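Glycosyltransferase (Streptomyces halstedii, PDB 3WAD) is a glycosyltransferase-family protein with the two-domain GT-B fold. Local coordinates at residues 1-14 / 29-43. Residues are numbered along the deposited sequence; the frame is centred on the assembly and turned at random.
Sequences MRVLMTVFANRSHL and HEVHIASHPDNVQAI
Val3 N and Met5 N donate to Glu30 O and His32 O, and Val3 O and Met5 O accept from His32 N and Ala34 N, the bonding pattern of a parallel pair; the axes of strands 2-6 and 30-35 lie 27° apart. At the start of the pair, Met1 N meets His29 ND1 at 3.2 Å in the plane of the imidazole, a bond that orients the ring. On one face of the sheet the Met5 chain bends at chi3 (66°). Its SD rests on Val31 CG1 at 3.6 Å and Ile33 CD1 at 3.8 Å, and helix 18-27 covers this group. On the other face Leu4 CD1 touches Ala34 CB, under helix 109-122. Ala34 O accepts from Val7 N and from Thr6 OG1, whose oxygen lies 3.2 Å from Ala34 O and above the carbonyl plane. Ser35 OG stands anti to its own N (chi1 -170°), which brings it to Val7 O at 2.6 Å, to which it donates. The same hydroxyl accepts from Asn39 ND2, linking the strand end to the following turn. Ala9 CB packs on Asn39 CB, and one water joins Ala9 O to Asp38 OD2, which also accepts from Asn58 N. Leu14 spreads its two methyls: CD1 meets Ile33 CG2 at 4.0 Å and CD2 meets Ala42 CB at 3.6 Å. Helices 11-16 and 18-27 connect the two parallel strands, a beta-alpha-beta crossover in the Rossmann-like N-terminal domain of a GT-B fold.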
ATOM      1  N   MET B   1       3.632  -2.804 -17.168  1.00 34.25           N
ATOM      2  CA  MET B   1       3.192  -1.617 -17.915  1.00 32.60           C
ATOM      3  C   MET B   1       3.216  -0.454 -16.939  1.00 32.11           C
ATOM      4  O   MET B   1       3.296  -0.636 -15.749  1.00 31.60           O
ATOM      5  CB  MET B   1       1.754  -1.836 -18.434  1.00 34.63           C
ATOM      6  CG  MET B   1       0.721  -2.207 -17.322  1.00 34.29           C
ATOM      7  SD  MET B   1      -0.981  -2.417 -17.940  1.00 38.69           S
ATOM      8  CE  MET B   1      -0.781  -1.236 -19.144  1.00 31.68           C
ATOM      9  N   ARG B   2       3.182   0.731 -17.481  1.00 30.05           N
ATOM     10  CA  ARG B   2       3.253   1.946 -16.707  1.00 30.87           C
ATOM     11  C   ARG B   2       1.778   2.463 -16.601  1.00 30.08           C
ATOM     12  O   ARG B   2       1.099   2.618 -17.660  1.00 28.70           O
ATOM     13  CB  ARG B   2       4.093   2.957 -17.450  1.00 29.51           C
ATOM     14  CG  ARG B   2       5.509   2.388 -17.836  1.00 33.09           C
ATOM     15  CD  ARG B   2       6.642   3.240 -17.374  1.00 37.68           C
ATOM     16  NE  ARG B   2       7.284   4.074 -18.377  1.00 45.60           N
ATOM     17  CZ  ARG B   2       8.583   4.464 -18.375  1.00 46.02           C
ATOM     18  NH1 ARG B   2       9.459   4.088 -17.438  1.00 52.39           N
ATOM     19  NH2 ARG B   2       9.026   5.244 -19.330  1.00 42.79           N
ATOM     20  N   VAL B   3       1.293   2.660 -15.356  1.00 28.40           N
ATOM     21  CA  VAL B   3      -0.075   3.177 -15.156  1.00 25.57           C
ATOM     22  C   VAL B   3      -0.004   4.532 -14.506  1.00 25.21           C
ATOM     23  O   VAL B   3       0.521   4.693 -13.405  1.00 24.47           O
ATOM     24  CB  VAL B   3      -0.854   2.266 -14.259  1.00 25.62           C
ATOM     25  CG1 VAL B   3      -2.415   2.736 -14.166  1.00 22.34           C
ATOM     26  CG2 VAL B   3      -0.713   0.823 -14.700  1.00 24.59           C
ATOM     27  N   LEU B   4      -0.519   5.518 -15.176  1.00 25.00           N
ATOM     28  CA  LEU B   4      -0.615   6.821 -14.587  1.00 26.20           C
ATOM     29  C   LEU B   4      -2.048   6.994 -13.999  1.00 26.09           C
ATOM     30  O   LEU B   4      -3.026   7.107 -14.726  1.00 25.06           O
ATOM     31  CB  LEU B   4      -0.256   7.894 -15.629  1.00 26.59           C
ATOM     32  CG  LEU B   4      -0.389   9.352 -15.267  1.00 27.74           C
ATOM     33  CD1 LEU B   4       0.545   9.669 -14.039  1.00 31.15           C
ATOM     34  CD2 LEU B   4      -0.133  10.335 -16.433  1.00 29.20           C
ATOM     35  N   MET B   5      -2.147   7.033 -12.683  1.00 24.75           N
ATOM     36  CA  MET B   5      -3.439   7.270 -12.006  1.00 23.64           C
ATOM     37  C   MET B   5      -3.507   8.678 -11.525  1.00 25.16           C
ATOM     38  O   MET B   5      -2.493   9.207 -11.041  1.00 24.49           O
ATOM     39  CB  MET B   5      -3.566   6.357 -10.821  1.00 23.72           C
ATOM     40  CG  MET B   5      -3.333   4.876 -11.250  1.00 24.23           C
ATOM     41  SD  MET B   5      -3.626   3.680  -9.911  1.00 27.67           S
ATOM     42  CE  MET B   5      -5.412   3.829  -9.603  1.00 23.68           C
ATOM     43  N   THR B   6      -4.662   9.332 -11.699  1.00 23.69           N
ATOM     44  CA  THR B   6      -4.698  10.707 -11.313  1.00 24.16           C
ATOM     45  C   THR B   6      -5.990  10.949 -10.490  1.00 23.75           C
ATOM     46  O   THR B   6      -7.035  10.393 -10.788  1.00 23.19           O
ATOM     47  CB  THR B   6      -4.484  11.622 -12.479  1.00 24.01           C
ATOM     48  OG1 THR B   6      -4.467  12.994 -12.032  1.00 27.09           O
ATOM     49  CG2 THR B   6      -5.567  11.411 -13.579  1.00 25.55           C
ATOM     50  N   VAL B   7      -5.878  11.752  -9.447  1.00 23.40           N
ATOM     51  CA  VAL B   7      -7.048  12.090  -8.621  1.00 22.65           C
ATOM     52  C   VAL B   7      -6.820  13.521  -8.122  1.00 21.41           C
ATOM     53  O   VAL B   7      -5.667  13.878  -7.793  1.00 21.25           O
ATOM     54  CB  VAL B   7      -7.287  11.022  -7.504  1.00 20.30           C
ATOM     55  CG1 VAL B   7      -6.092  10.954  -6.580  1.00 22.96           C
ATOM     56  CG2 VAL B   7      -8.525  11.365  -6.652  1.00 18.68           C
ATOM     57  N   PHE B   8      -7.874  14.363  -8.083  1.00 22.42           N
ATOM     58  CA  PHE B   8      -7.745  15.683  -7.463  1.00 20.71           C
ATOM     59  C   PHE B   8      -7.408  15.544  -5.937  1.00 22.19           C
ATOM     60  O   PHE B   8      -7.594  14.471  -5.378  1.00 20.81           O
ATOM     61  CB  PHE B   8      -8.959  16.612  -7.717  1.00 23.35           C
ATOM     62  CG  PHE B   8     -10.193  16.239  -6.926  1.00 22.77           C
ATOM     63  CD1 PHE B   8     -10.524  16.947  -5.755  1.00 23.11           C
ATOM     64  CD2 PHE B   8     -10.974  15.115  -7.275  1.00 25.32           C
ATOM     65  CE1 PHE B   8     -11.676  16.545  -4.952  1.00 22.67           C
ATOM     66  CE2 PHE B   8     -12.119  14.728  -6.534  1.00 22.88           C
ATOM     67  CZ  PHE B   8     -12.486  15.453  -5.384  1.00 23.62           C
ATOM     68  N   ALA B   9      -6.897  16.613  -5.286  1.00 21.97           N
ATOM     69  CA  ALA B   9      -6.440  16.516  -3.888  1.00 23.01           C
ATOM     70  C   ALA B   9      -7.578  16.407  -2.892  1.00 23.62           C
ATOM     71  O   ALA B   9      -8.139  17.413  -2.384  1.00 22.73           O
ATOM     72  CB  ALA B   9      -5.427  17.682  -3.516  1.00 22.25           C
ATOM     73  N   ASN B  10      -7.950  15.158  -2.606  1.00 23.49           N
ATOM     74  CA  ASN B  10      -9.054  14.867  -1.703  1.00 23.49           C
ATOM     75  C   ASN B  10      -8.771  13.492  -1.192  1.00 24.24           C
ATOM     76  O   ASN B  10      -8.681  12.567  -2.011  1.00 22.81           O
ATOM     77  CB  ASN B  10     -10.411  14.819  -2.454  1.00 22.68           C
ATOM     78  CG  ASN B  10     -11.583  14.443  -1.515  1.00 26.12           C
ATOM     79  OD1 ASN B  10     -11.864  13.277  -1.232  1.00 27.49           O
ATOM     80  ND2 ASN B  10     -12.266  15.449  -1.047  1.00 32.68           N
ATOM     81  N   ARG B  11      -8.697  13.329   0.116  1.00 22.19           N
ATOM     82  CA  ARG B  11      -8.311  12.056   0.675  1.00 24.21           C
ATOM     83  C   ARG B  11      -9.287  10.909   0.379  1.00 21.53           C
ATOM     84  O   ARG B  11      -8.831   9.767   0.217  1.00 23.60           O
ATOM     85  CB  ARG B  11      -8.070  12.159   2.191  1.00 23.47           C
ATOM     86  CG  ARG B  11      -7.138  11.100   2.811  1.00 30.95           C
ATOM     87  CD  ARG B  11      -6.556  11.654   4.165  1.00 44.78           C
ATOM     88  NE  ARG B  11      -7.481  12.632   4.743  1.00 50.52           N
ATOM     89  CZ  ARG B  11      -7.303  13.958   4.770  1.00 55.90           C
ATOM     90  NH1 ARG B  11      -6.194  14.523   4.283  1.00 55.91           N
ATOM     91  NH2 ARG B  11      -8.249  14.736   5.298  1.00 56.35           N
ATOM     92  N   SER B  12     -10.583  11.182   0.438  1.00 21.36           N
ATOM     93  CA  SER B  12     -11.638  10.177   0.161  1.00 22.24           C
ATOM     94  C   SER B  12     -11.518   9.675  -1.282  1.00 21.20           C
ATOM     95  O   SER B  12     -11.629   8.515  -1.511  1.00 24.20           O
ATOM     96  CB  SER B  12     -13.058  10.794   0.331  1.00 21.99           C
ATOM     97  OG  SER B  12     -13.199  11.087   1.712  1.00 28.10           O
ATOM     98  N   HIS B  13     -11.370  10.571  -2.244  1.00 21.77           N
ATOM     99  CA  HIS B  13     -11.307  10.126  -3.633  1.00 22.03           C
ATOM    100  C   HIS B  13      -9.974   9.437  -3.846  1.00 22.58           C
ATOM    101  O   HIS B  13      -9.927   8.471  -4.600  1.00 23.08           O
ATOM    102  CB  HIS B  13     -11.467  11.276  -4.589  1.00 21.08           C
ATOM    103  CG  HIS B  13     -12.875  11.768  -4.710  1.00 23.66           C
ATOM    104  ND1 HIS B  13     -13.630  11.547  -5.843  1.00 19.23           N
ATOM    105  CD2 HIS B  13     -13.657  12.517  -3.858  1.00 20.35           C
ATOM    106  CE1 HIS B  13     -14.821  12.115  -5.687  1.00 26.09           C
ATOM    107  NE2 HIS B  13     -14.842  12.748  -4.513  1.00 20.09           N
ATOM    108  N   LEU B  14      -8.904   9.878  -3.162  1.00 20.62           N
ATOM    109  CA  LEU B  14      -7.653   9.074  -3.137  1.00 20.57           C
ATOM    110  C   LEU B  14      -7.845   7.672  -2.640  1.00 20.44           C
ATOM    111  O   LEU B  14      -7.492   6.742  -3.377  1.00 17.98           O
ATOM    112  CB  LEU B  14      -6.505   9.761  -2.410  1.00 20.70           C
ATOM    113  CG  LEU B  14      -5.302   8.830  -2.176  1.00 24.27           C
ATOM    114  CD1 LEU B  14      -4.674   8.252  -3.478  1.00 21.68           C
ATOM    115  CD2 LEU B  14      -4.249   9.458  -1.233  1.00 25.47           C
ATOM    116  N   HIS B  29       3.301  -3.954 -12.094  1.00 29.49           N
ATOM    117  CA  HIS B  29       3.274  -2.781 -12.881  1.00 28.71           C
ATOM    118  C   HIS B  29       3.834  -1.636 -12.093  1.00 28.76           C
ATOM    119  O   HIS B  29       3.841  -1.704 -10.862  1.00 29.65           O
ATOM    120  CB  HIS B  29       1.834  -2.587 -13.279  1.00 30.11           C
ATOM    121  CG  HIS B  29       1.246  -3.831 -13.882  1.00 30.83           C
ATOM    122  ND1 HIS B  29       1.613  -4.283 -15.137  1.00 27.36           N
ATOM    123  CD2 HIS B  29       0.370  -4.747 -13.385  1.00 29.84           C
ATOM    124  CE1 HIS B  29       0.973  -5.411 -15.394  1.00 27.51           C
ATOM    125  NE2 HIS B  29       0.199  -5.706 -14.358  1.00 28.43           N
ATOM    126  N   GLU B  30       4.239  -0.566 -12.787  1.00 29.12           N
ATOM    127  CA  GLU B  30       4.794   0.643 -12.195  1.00 30.52           C
ATOM    128  C   GLU B  30       3.649   1.664 -12.139  1.00 30.14           C
ATOM    129  O   GLU B  30       3.100   2.037 -13.191  1.00 29.24           O
ATOM    130  CB  GLU B  30       5.840   1.295 -13.084  1.00 31.18           C
ATOM    131  CG  GLU B  30       7.006   0.438 -13.445  1.00 38.78           C
ATOM    132  CD  GLU B  30       8.067   0.459 -12.375  1.00 46.07           C
ATOM    133  OE1 GLU B  30       8.518  -0.642 -11.972  1.00 49.58           O
ATOM    134  OE2 GLU B  30       8.438   1.570 -11.918  1.00 49.37           O
ATOM    135  N   VAL B  31       3.301   2.109 -10.936  1.00 28.74           N
ATOM    136  CA  VAL B  31       2.106   2.968 -10.759  1.00 25.63           C
ATOM    137  C   VAL B  31       2.557   4.309 -10.203  1.00 25.56           C
ATOM    138  O   VAL B  31       3.284   4.362  -9.222  1.00 25.75           O
ATOM    139  CB  VAL B  31       1.192   2.299  -9.772  1.00 27.17           C
ATOM    140  CG1 VAL B  31      -0.087   3.134  -9.530  1.00 21.32           C
ATOM    141  CG2 VAL B  31       0.811   0.883 -10.288  1.00 21.47           C
ATOM    142  N   HIS B  32       2.201   5.371 -10.889  1.00 24.91           N
ATOM    143  CA  HIS B  32       2.357   6.713 -10.390  1.00 25.17           C
ATOM    144  C   HIS B  32       0.981   7.292  -9.978  1.00 23.58           C
ATOM    145  O   HIS B  32      -0.004   7.220 -10.776  1.00 22.37           O
ATOM    146  CB  HIS B  32       2.999   7.636 -11.462  1.00 24.71           C
ATOM    147  CG  HIS B  32       4.464   7.386 -11.693  1.00 25.90           C
ATOM    148  ND1 HIS B  32       5.159   7.973 -12.727  1.00 28.20           N
ATOM    149  CD2 HIS B  32       5.364   6.630 -11.025  1.00 27.32           C
ATOM    150  CE1 HIS B  32       6.427   7.611 -12.667  1.00 25.50           C
ATOM    151  NE2 HIS B  32       6.570   6.768 -11.668  1.00 25.58           N
ATOM    152  N   ILE B  33       0.916   7.922  -8.797  1.00 21.55           N
ATOM    153  CA  ILE B  33      -0.322   8.634  -8.396  1.00 22.27           C
ATOM    154  C   ILE B  33      -0.078  10.128  -8.533  1.00 21.96           C
ATOM    155  O   ILE B  33       0.731  10.729  -7.749  1.00 22.59           O
ATOM    156  CB  ILE B  33      -0.834   8.313  -6.895  1.00 22.72           C
ATOM    157  CG1 ILE B  33      -0.712   6.810  -6.575  1.00 23.59           C
ATOM    158  CG2 ILE B  33      -2.253   8.967  -6.608  1.00 20.99           C
ATOM    159  CD1 ILE B  33      -1.644   5.865  -7.466  1.00 21.65           C
ATOM    160  N   ALA B  34      -0.750  10.738  -9.495  1.00 20.90           N
ATOM    161  CA  ALA B  34      -0.505  12.151  -9.716  1.00 21.72           C
ATOM    162  C   ALA B  34      -1.652  12.870  -9.079  1.00 23.42           C
ATOM    163  O   ALA B  34      -2.808  12.513  -9.336  1.00 21.48           O
ATOM    164  CB  ALA B  34      -0.458  12.452 -11.272  1.00 21.91           C
ATOM    165  N   SER B  35      -1.352  13.923  -8.313  1.00 23.60           N
ATOM    166  CA  SER B  35      -2.366  14.715  -7.653  1.00 21.53           C
ATOM    167  C   SER B  35      -1.720  16.048  -7.311  1.00 24.09           C
ATOM    168  O   SER B  35      -0.461  16.204  -7.456  1.00 24.99           O
ATOM    169  CB  SER B  35      -2.889  13.941  -6.413  1.00 22.36           C
ATOM    170  OG  SER B  35      -4.051  14.501  -5.806  1.00 21.07           O
ATOM    171  N   HIS B  36      -2.527  17.029  -6.920  1.00 23.31           N
ATOM    172  CA  HIS B  36      -1.984  18.300  -6.396  1.00 23.79           C
ATOM    173  C   HIS B  36      -1.030  18.087  -5.217  1.00 23.67           C
ATOM    174  O   HIS B  36      -1.094  17.076  -4.524  1.00 21.84           O
ATOM    175  CB  HIS B  36      -3.079  19.306  -6.009  1.00 23.35           C
ATOM    176  CG  HIS B  36      -4.193  19.434  -7.019  1.00 25.27           C
ATOM    177  ND1 HIS B  36      -5.209  18.509  -7.128  1.00 24.34           N
ATOM    178  CD2 HIS B  36      -4.474  20.409  -7.926  1.00 24.16           C
ATOM    179  CE1 HIS B  36      -6.063  18.892  -8.056  1.00 23.68           C
ATOM    180  NE2 HIS B  36      -5.652  20.049  -8.549  1.00 24.85           N
ATOM    181  N   PRO B  37      -0.110  19.043  -5.015  1.00 25.80           N
ATOM    182  CA  PRO B  37       0.934  18.899  -3.969  1.00 25.86           C
ATOM    183  C   PRO B  37       0.359  18.637  -2.589  1.00 26.30           C
ATOM    184  O   PRO B  37       0.938  17.822  -1.822  1.00 26.18           O
ATOM    185  CB  PRO B  37       1.684  20.238  -4.027  1.00 26.48           C
ATOM    186  CG  PRO B  37       1.480  20.747  -5.443  1.00 28.19           C
ATOM    187  CD  PRO B  37       0.144  20.185  -5.913  1.00 25.26           C
ATOM    188  N   ASP B  38      -0.799  19.240  -2.280  1.00 25.17           N
ATOM    189  CA  ASP B  38      -1.420  19.012  -0.997  1.00 25.45           C
ATOM    190  C   ASP B  38      -1.963  17.603  -0.796  1.00 25.79           C
ATOM    191  O   ASP B  38      -2.411  17.277   0.296  1.00 25.60           O
ATOM    192  CB  ASP B  38      -2.504  20.093  -0.623  1.00 25.78           C
ATOM    193  CG  ASP B  38      -3.555  20.305  -1.693  1.00 26.22           C
ATOM    194  OD1 ASP B  38      -3.298  20.167  -2.914  1.00 23.86           O
ATOM    195  OD2 ASP B  38      -4.688  20.628  -1.300  1.00 27.69           O
ATOM    196  N   ASN B  39      -1.948  16.752  -1.823  1.00 24.91           N
ATOM    197  CA  ASN B  39      -2.401  15.381  -1.584  1.00 25.10           C
ATOM    198  C   ASN B  39      -1.174  14.478  -1.417  1.00 24.07           C
ATOM    199  O   ASN B  39      -1.333  13.314  -1.194  1.00 23.72           O
ATOM    200  CB  ASN B  39      -3.278  14.835  -2.751  1.00 25.42           C
ATOM    201  CG  ASN B  39      -4.290  13.774  -2.305  1.00 26.27           C
ATOM    202  OD1 ASN B  39      -4.620  13.655  -1.147  1.00 22.05           O
ATOM    203  ND2 ASN B  39      -4.821  13.026  -3.274  1.00 22.70           N
ATOM    204  N   VAL B  40       0.039  15.017  -1.475  1.00 24.38           N
ATOM    205  CA  VAL B  40       1.212  14.153  -1.423  1.00 24.66           C
ATOM    206  C   VAL B  40       1.360  13.386  -0.116  1.00 25.63           C
ATOM    207  O   VAL B  40       1.632  12.185  -0.069  1.00 24.69           O
ATOM    208  CB  VAL B  40       2.493  14.922  -1.822  1.00 24.72           C
ATOM    209  CG1 VAL B  40       3.798  14.173  -1.291  1.00 25.35           C
ATOM    210  CG2 VAL B  40       2.534  15.137  -3.390  1.00 24.89           C
ATOM    211  N   GLN B  41       1.118  14.040   0.994  1.00 24.64           N
ATOM    212  CA  GLN B  41       1.261  13.326   2.208  1.00 23.25           C
ATOM    213  C   GLN B  41       0.304  12.112   2.296  1.00 23.00           C
ATOM    214  O   GLN B  41       0.682  11.026   2.879  1.00 22.33           O
ATOM    215  CB  GLN B  41       1.002  14.281   3.397  1.00 24.65           C
ATOM    216  CG  GLN B  41       1.129  13.543   4.755  1.00 28.31           C
ATOM    217  CD  GLN B  41       2.522  13.041   4.948  1.00 33.30           C
ATOM    218  OE1 GLN B  41       3.462  13.790   4.761  1.00 40.90           O
ATOM    219  NE2 GLN B  41       2.679  11.750   5.295  1.00 38.36           N
ATOM    220  N   ALA B  42      -0.945  12.321   1.886  1.00 19.47           N
ATOM    221  CA  ALA B  42      -1.939  11.254   1.880  1.00 19.33           C
ATOM    222  C   ALA B  42      -1.470  10.099   0.938  1.00 20.25           C
ATOM    223  O   ALA B  42      -1.703   8.932   1.244  1.00 21.04           O
ATOM    224  CB  ALA B  42      -3.320  11.758   1.420  1.00 18.69           C
ATOM    225  N   ILE B  43      -0.860  10.434  -0.207  1.00 20.56           N
ATOM    226  CA  ILE B  43      -0.449   9.363  -1.112  1.00 21.57           C
ATOM    227  C   ILE B  43       0.665   8.586  -0.428  1.00 22.75           C
ATOM    228  O   ILE B  43       0.690   7.354  -0.453  1.00 21.07           O
ATOM    229  CB  ILE B  43       0.045   9.907  -2.474  1.00 21.70           C
ATOM    230  CG1 ILE B  43      -1.116  10.545  -3.272  1.00 22.69           C
ATOM    231  CG2 ILE B  43       0.657   8.738  -3.268  1.00 16.92           C
ATOM    232  CD1 ILE B  43      -0.749  11.573  -4.306  1.00 23.05           C
TER
HETATM  233  O   HOH W   1      -7.219  19.798  -1.445  1.00 26.18           O